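Local structure of tubulin-like protein CetZ1 (Haloferax volcanii, 4B46) at residues G115-A120 against Q155-E160; G226-V231 against L283-E288. The protein binds GTP as a tubulin-like protein of the archaeal cytoskeleton and controls cell shape, being essential for the rod-shaped cells needed for efficient swimming. All blocks are in the same frame, centred on the assembly; numbering follows the deposited sequence.

How the contacts relate
Contact 1 joins two neighbouring helices of the nucleotide-binding tubulin/FtsZ GTPase domain, whereas contact 2 lies in the C-terminal CetZ domain, where strand 228-237 meets the loop that follows helix 265-280. Their centres are about 18 Å apart, and both segments of contact 1 precede those of contact 2 in the sequence. They nevertheless touch: CG2 of Val158 packs on Gly227 O at 3.9 Å and on CG2 of Val228 at 4.0 Å, so Val158, in the last part of segment 155-160, joins the two contacts. The bound GDP is about 8 Å from the side chain of Ala116 in contact 1 and about 11 Å from that of Thr284 in contact 2.

Contact 1: G115-A120 against Q155-E160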
ATOM      1  N   GLY A 115      -5.210   4.598 -14.669  1.00 15.09           N
ATOM      2  CA  GLY A 115      -6.239   3.580 -14.498  1.00 14.33           C
ATOM      3  C   GLY A 115      -6.626   3.227 -13.070  1.00 20.53           C
ATOM      4  O   GLY A 115      -7.782   2.871 -12.813  1.00 17.15           O
ATOM      5  N   ALA A 116      -5.676   3.313 -12.139  1.00 16.87           N
ATOM      6  CA  ALA A 116      -5.989   2.991 -10.744  1.00 13.47           C
ATOM      7  C   ALA A 116      -7.140   3.820 -10.159  1.00 13.80           C
ATOM      8  O   ALA A 116      -8.037   3.251  -9.548  1.00 15.73           O
ATOM      9  CB  ALA A 116      -4.739   3.044  -9.849  1.00 11.44           C
ATOM     10  N   PRO A 117      -7.141   5.156 -10.359  1.00 17.71           N
ATOM     11  CA  PRO A 117      -8.275   5.915  -9.816  1.00 17.09           C
ATOM     12  C   PRO A 117      -9.601   5.578 -10.492  1.00 17.94           C
ATOM     13  O   PRO A 117     -10.654   5.660  -9.851  1.00 16.05           O
ATOM     14  CB  PRO A 117      -7.910   7.369 -10.126  1.00 18.46           C
ATOM     15  CG  PRO A 117      -6.441   7.359 -10.312  1.00 17.60           C
ATOM     16  CD  PRO A 117      -6.141   6.054 -10.966  1.00 16.29           C
ATOM     17  N   VAL A 118      -9.548   5.233 -11.776  1.00 16.21           N
ATOM     18  CA  VAL A 118     -10.740   4.846 -12.513  1.00 19.98           C
ATOM     19  C   VAL A 118     -11.292   3.558 -11.923  1.00 14.30           C
ATOM     20  O   VAL A 118     -12.494   3.432 -11.690  1.00 17.04           O
ATOM     21  CB  VAL A 118     -10.445   4.680 -14.029  1.00 14.72           C
ATOM     22  CG1 VAL A 118     -11.611   3.973 -14.753  1.00 20.26           C
ATOM     23  CG2 VAL A 118     -10.164   6.029 -14.653  1.00 15.03           C
ATOM     24  N   LEU A 119     -10.407   2.608 -11.648  1.00 17.89           N
ATOM     25  CA  LEU A 119     -10.846   1.356 -11.047  1.00 19.96           C
ATOM     26  C   LEU A 119     -11.414   1.579  -9.646  1.00 16.78           C
ATOM     27  O   LEU A 119     -12.459   1.003  -9.304  1.00 16.46           O
ATOM     28  CB  LEU A 119      -9.712   0.328 -10.985  1.00 18.19           C
ATOM     29  CG  LEU A 119     -10.089  -0.988 -10.280  1.00 17.14           C
ATOM     30  CD1 LEU A 119     -11.286  -1.689 -10.937  1.00 14.46           C
ATOM     31  CD2 LEU A 119      -8.887  -1.925 -10.191  1.00 17.52           C
ATOM     32  N   ALA A 120     -10.733   2.401  -8.841  1.00 13.13           N
ATOM     33  CA  ALA A 120     -11.182   2.629  -7.460  1.00 23.23           C
ATOM     34  C   ALA A 120     -12.605   3.170  -7.436  1.00 22.29           C
ATOM     35  O   ALA A 120     -13.436   2.718  -6.654  1.00 19.48           O
ATOM     36  CB  ALA A 120     -10.228   3.567  -6.707  1.00 18.52           C
ATOM     37  N   GLN A 155      -3.846  13.399  -6.965  1.00 21.40           N
ATOM     38  CA  GLN A 155      -5.018  14.246  -6.746  1.00 20.96           C
ATOM     39  C   GLN A 155      -6.304  13.456  -6.950  1.00 23.95           C
ATOM     40  O   GLN A 155      -7.240  13.576  -6.167  1.00 25.41           O
ATOM     41  CB  GLN A 155      -5.022  15.442  -7.704  1.00 22.85           C
ATOM     42  CG  GLN A 155      -3.826  16.364  -7.587  1.00 49.04           C
ATOM     43  CD  GLN A 155      -3.901  17.273  -6.378  1.00 67.35           C
ATOM     44  OE1 GLN A 155      -3.111  17.148  -5.444  1.00 73.23           O
ATOM     45  NE2 GLN A 155      -4.851  18.201  -6.395  1.00 75.57           N
ATOM     46  N   THR A 156      -6.337  12.645  -8.003  1.00 19.84           N
ATOM     47  CA  THR A 156      -7.552  11.907  -8.348  1.00 18.05           C
ATOM     48  C   THR A 156      -7.697  10.664  -7.490  1.00 16.52           C
ATOM     49  O   THR A 156      -8.776  10.385  -6.963  1.00 20.43           O
ATOM     50  CB  THR A 156      -7.553  11.485  -9.831  1.00 21.67           C
ATOM     51  OG1 THR A 156      -7.264  12.624 -10.641  1.00 29.30           O
ATOM     52  CG2 THR A 156      -8.921  10.921 -10.234  1.00 19.49           C
ATOM     53  N   PHE A 157      -6.606   9.914  -7.362  1.00 13.67           N
ATOM     54  CA  PHE A 157      -6.606   8.659  -6.599  1.00 16.04           C
ATOM     55  C   PHE A 157      -7.076   8.857  -5.147  1.00 22.46           C
ATOM     56  O   PHE A 157      -7.883   8.074  -4.628  1.00 18.10           O
ATOM     57  CB  PHE A 157      -5.191   8.074  -6.600  1.00 13.85           C
ATOM     58  CG  PHE A 157      -5.127   6.588  -6.388  1.00 13.23           C
ATOM     59  CD1 PHE A 157      -6.278   5.820  -6.337  1.00 16.57           C
ATOM     60  CD2 PHE A 157      -3.902   5.958  -6.270  1.00 15.61           C
ATOM     61  CE1 PHE A 157      -6.207   4.443  -6.154  1.00 16.20           C
ATOM     62  CE2 PHE A 157      -3.822   4.586  -6.080  1.00 21.13           C
ATOM     63  CZ  PHE A 157      -4.986   3.828  -6.015  1.00 15.55           C
ATOM     64  N   VAL A 158      -6.568   9.902  -4.494  1.00 16.41           N
ATOM     65  CA  VAL A 158      -6.865  10.120  -3.080  1.00 16.01           C
ATOM     66  C   VAL A 158      -8.353  10.399  -2.890  1.00 18.65           C
ATOM     67  O   VAL A 158      -8.935  10.062  -1.861  1.00 20.06           O
ATOM     68  CB  VAL A 158      -5.981  11.247  -2.464  1.00 15.57           C
ATOM     69  CG1 VAL A 158      -6.438  12.615  -2.934  1.00 14.70           C
ATOM     70  CG2 VAL A 158      -5.990  11.175  -0.935  1.00 20.55           C
ATOM     71  N   ARG A 159      -8.975  10.981  -3.908  1.00 15.68           N
ATOM     72  CA  ARG A 159     -10.388  11.316  -3.845  1.00 19.82           C
ATOM     73  C   ARG A 159     -11.304  10.129  -4.139  1.00 22.71           C
ATOM     74  O   ARG A 159     -12.491  10.172  -3.819  1.00 21.10           O
ATOM     75  CB  ARG A 159     -10.699  12.480  -4.793  1.00 25.14           C
ATOM     76  CG  ARG A 159     -10.270  13.841  -4.251  1.00 34.70           C
ATOM     77  CD  ARG A 159     -10.130  14.867  -5.366  1.00 46.23           C
ATOM     78  NE  ARG A 159      -9.752  16.194  -4.878  1.00 55.02           N
ATOM     79  CZ  ARG A 159      -8.521  16.548  -4.504  1.00 50.61           C
ATOM     80  NH1 ARG A 159      -7.529  15.669  -4.538  1.00 40.68           N
ATOM     81  NH2 ARG A 159      -8.286  17.785  -4.084  1.00 54.52           N
ATOM     82  N   GLU A 160     -10.763   9.070  -4.736  1.00 20.59           N
ATOM     83  CA  GLU A 160     -11.603   7.940  -5.168  1.00 21.73           C
ATOM     84  C   GLU A 160     -11.520   6.711  -4.278  1.00 24.96           C
ATOM     85  O   GLU A 160     -12.263   5.759  -4.478  1.00 22.99           O
ATOM     86  CB  GLU A 160     -11.260   7.518  -6.603  1.00 19.09           C
ATOM     87  CG  GLU A 160     -11.411   8.622  -7.651  1.00 22.53           C
ATOM     88  CD  GLU A 160     -12.819   9.184  -7.750  1.00 24.09           C
ATOM     89  OE1 GLU A 160     -13.776   8.556  -7.249  1.00 25.43           O
ATOM     90  OE2 GLU A 160     -12.966  10.267  -8.342  1.00 34.35           O
TER
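Pro117 and Phe157 lie where the backbones of 115-120 and 155-160 come nearest, with CA atoms 4.5 Å apart. The two helical segments run almost parallel, their axes inclined by 18° and 8.6 Å apart at closest approach. The first is kinked at Pro117, whose ring nitrogen makes no bond to the preceding turn, and this proline is set against the facing helix. Its CB meets the CG2 methyl of Thr156 at 3.7 Å, while its CG rests beside the backbone N of Phe157 and, at 4.0 Å, the CB of the same residue. Phe157 holds its CG anti to the backbone N (chi1 -156°), and this carries the ring past Pro117 CA toward Ala116 and Ala120. There the Ala116 methyl lies over one face, offset toward the rim, in a CH-pi contact 4.2 Å from the ring centroid and 23° off the normal. Ala120 CB approaches the same ring at its edge, near CE1. Ala120 CB also meets the backbone of Glu160, about one turn beyond Phe157, at 3.7 Å from its O. The aliphatic CB and CG of Glu160 lie alongside Pro117 O, CG at 3.8 Å. On the sheet side, Val103 of strand 100-106 touches both Ala116 and Phe157. Proline and alanines packed round an aromatic ring thus line the interface between two helices that follow adjacent parallel strands, 100-106 and 131-137, an arrangement characteristic of the Rossmann-like GTPase domain of tubulin and FtsZ.

Contact 2: G226-V231 against L283-E288; sequences GGVSTV and LTLPCE
Thr230 and Val231 make the tight part of this contact, meeting Leu283, Thr284 and Leu285 through both backbone and hydroxyl groups. The backbone N of Val231 donates to OG1 of Thr284 over 2.9 Å, and Val231 O in turn receives the Thr284 backbone N at 3.0 Å, both with N-H...O angles of 159°. Thr284 thereby serves the strand with its amide and its hydroxyl together; the latter also bonds to Val166 O of strand 163-168. Its CG2 methyl lies against CB of Val231. The Thr230 hydroxyl, anti to its own backbone N (chi1 -174°), reaches across to donate to Leu285 O at 2.7 Å, arriving tilted from the carbonyl plane. Leu283 CB packs against the same hydroxyl, Thr230 OG1. CG1 of Val228 touches CD2 of Leu285 at 3.6 Å, the two buried side chains crossing at about a right angle and both resting on Val166.

Toward the partly exposed Cys287 the contact thins to one approach, its sulfur lying 3.8 Å from the CG2 methyl of Thr230. Past Cys287 the loop turns away from the strand, and Glu288 is exposed. The loop 283-288 is thus held, largely through Thr284, to the first residues of strand 228-237, which lies between strands 163-168 and 339-347 where the GTPase and C-terminal domains of the tubulin/FtsZ fold come together.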
ATOM      1  N   GLY A 226     -10.198   8.708   6.160  1.00 22.33           N
ATOM      2  CA  GLY A 226      -9.799   9.022   4.796  1.00 20.93           C
ATOM      3  C   GLY A 226      -8.492   9.790   4.682  1.00 20.15           C
ATOM      4  O   GLY A 226      -7.779   9.988   5.668  1.00 22.58           O
ATOM      5  N   GLY A 227      -8.173  10.224   3.470  1.00 18.35           N
ATOM      6  CA  GLY A 227      -6.951  10.968   3.235  1.00 17.45           C
ATOM      7  C   GLY A 227      -5.782  10.047   2.968  1.00 17.71           C
ATOM      8  O   GLY A 227      -5.940   9.005   2.348  1.00 17.42           O
ATOM      9  N   VAL A 228      -4.610  10.429   3.466  1.00 18.14           N
ATOM     10  CA  VAL A 228      -3.366   9.725   3.186  1.00 11.58           C
ATOM     11  C   VAL A 228      -2.860   9.003   4.430  1.00 11.28           C
ATOM     12  O   VAL A 228      -2.920   9.551   5.530  1.00 17.18           O
ATOM     13  CB  VAL A 228      -2.291  10.739   2.723  1.00 19.38           C
ATOM     14  CG1 VAL A 228      -0.937  10.075   2.597  1.00 18.79           C
ATOM     15  CG2 VAL A 228      -2.699  11.379   1.403  1.00 24.92           C
ATOM     16  N   SER A 229      -2.358   7.781   4.262  1.00 16.17           N
ATOM     17  CA  SER A 229      -1.733   7.064   5.372  1.00 17.42           C
ATOM     18  C   SER A 229      -0.280   6.715   5.105  1.00 14.86           C
ATOM     19  O   SER A 229       0.139   6.579   3.959  1.00 15.47           O
ATOM     20  CB  SER A 229      -2.501   5.793   5.723  1.00 13.80           C
ATOM     21  OG  SER A 229      -3.819   6.110   6.105  1.00 14.77           O
ATOM     22  N   THR A 230       0.477   6.556   6.183  1.00 15.21           N
ATOM     23  CA  THR A 230       1.889   6.199   6.101  1.00 15.31           C
ATOM     24  C   THR A 230       2.159   5.094   7.118  1.00 16.07           C
ATOM     25  O   THR A 230       1.450   4.973   8.126  1.00 13.97           O
ATOM     26  CB  THR A 230       2.802   7.433   6.352  1.00 19.45           C
ATOM     27  OG1 THR A 230       4.184   7.094   6.127  1.00 17.76           O
ATOM     28  CG2 THR A 230       2.632   7.983   7.782  1.00 16.72           C
ATOM     29  N   VAL A 231       3.174   4.276   6.858  1.00 13.44           N
ATOM     30  CA  VAL A 231       3.486   3.174   7.758  1.00 14.87           C
ATOM     31  C   VAL A 231       4.923   3.215   8.288  1.00 15.20           C
ATOM     32  O   VAL A 231       5.871   3.372   7.520  1.00 17.57           O
ATOM     33  CB  VAL A 231       3.189   1.806   7.087  1.00 18.30           C
ATOM     34  CG1 VAL A 231       3.788   0.664   7.874  1.00 16.98           C
ATOM     35  CG2 VAL A 231       1.679   1.616   6.941  1.00 17.77           C
ATOM     36  N   LEU A 283       9.631   6.146   7.324  1.00 16.63           N
ATOM     37  CA  LEU A 283       8.243   5.818   7.017  1.00 17.57           C
ATOM     38  C   LEU A 283       8.060   5.526   5.529  1.00 18.25           C
ATOM     39  O   LEU A 283       8.857   5.966   4.713  1.00 13.95           O
ATOM     40  CB  LEU A 283       7.357   6.995   7.405  1.00 18.91           C
ATOM     41  CG  LEU A 283       7.542   7.460   8.854  1.00 20.65           C
ATOM     42  CD1 LEU A 283       6.552   8.565   9.141  1.00 18.78           C
ATOM     43  CD2 LEU A 283       7.360   6.294   9.834  1.00 15.31           C
ATOM     44  N   THR A 284       7.006   4.793   5.182  1.00 16.67           N
ATOM     45  CA  THR A 284       6.703   4.525   3.775  1.00 18.45           C
ATOM     46  C   THR A 284       6.552   5.855   3.039  1.00 18.84           C
ATOM     47  O   THR A 284       7.119   6.047   1.957  1.00 14.30           O
ATOM     48  CB  THR A 284       5.443   3.623   3.615  1.00 16.12           C
ATOM     49  OG1 THR A 284       4.302   4.246   4.221  1.00 15.17           O
ATOM     50  CG2 THR A 284       5.677   2.260   4.267  1.00 11.60           C
ATOM     51  N   LEU A 285       5.815   6.779   3.657  1.00 15.13           N
ATOM     52  CA  LEU A 285       5.773   8.178   3.240  1.00 14.24           C
ATOM     53  C   LEU A 285       6.319   9.060   4.358  1.00 17.36           C
ATOM     54  O   LEU A 285       5.687   9.196   5.396  1.00 13.32           O
ATOM     55  CB  LEU A 285       4.336   8.618   2.902  1.00 14.37           C
ATOM     56  CG  LEU A 285       4.143  10.126   2.641  1.00 15.30           C
ATOM     57  CD1 LEU A 285       4.915  10.615   1.390  1.00 17.26           C
ATOM     58  CD2 LEU A 285       2.662  10.473   2.529  1.00 15.87           C
ATOM     59  N   PRO A 286       7.503   9.663   4.155  1.00 19.58           N
ATOM     60  CA  PRO A 286       8.057  10.520   5.213  1.00 18.75           C
ATOM     61  C   PRO A 286       7.148  11.706   5.522  1.00 20.99           C
ATOM     62  O   PRO A 286       6.537  12.284   4.613  1.00 21.19           O
ATOM     63  CB  PRO A 286       9.394  10.999   4.626  1.00 19.77           C
ATOM     64  CG  PRO A 286       9.770   9.947   3.663  1.00 18.39           C
ATOM     65  CD  PRO A 286       8.457   9.454   3.056  1.00 19.03           C
ATOM     66  N   CYS A 287       7.040  12.033   6.806  1.00 17.23           N
ATOM     67  CA  CYS A 287       6.237  13.154   7.275  1.00 18.65           C
ATOM     68  C   CYS A 287       6.488  13.344   8.762  1.00 20.77           C
ATOM     69  O   CYS A 287       7.161  12.534   9.392  1.00 26.24           O
ATOM     70  CB  CYS A 287       4.744  12.895   7.029  1.00 21.04           C
ATOM     71  SG  CYS A 287       4.060  11.452   7.889  1.00 24.31           S
ATOM     72  N   GLU A 288       5.962  14.416   9.332  1.00 19.07           N
ATOM     73  CA  GLU A 288       5.968  14.543  10.778  1.00 15.17           C
ATOM     74  C   GLU A 288       4.751  13.782  11.276  1.00 23.27           C
ATOM     75  O   GLU A 288       3.674  13.904  10.707  1.00 24.93           O
ATOM     76  CB  GLU A 288       5.918  16.005  11.197  1.00 22.24           C
ATOM     77  CG  GLU A 288       7.273  16.693  11.043  1.00 27.20           C
ATOM     78  CD  GLU A 288       7.192  18.196  11.166  1.00 37.79           C
ATOM     79  OE1 GLU A 288       6.803  18.855  10.174  1.00 36.72           O
ATOM     80  OE2 GLU A 288       7.540  18.716  12.249  1.00 35.46           O
TER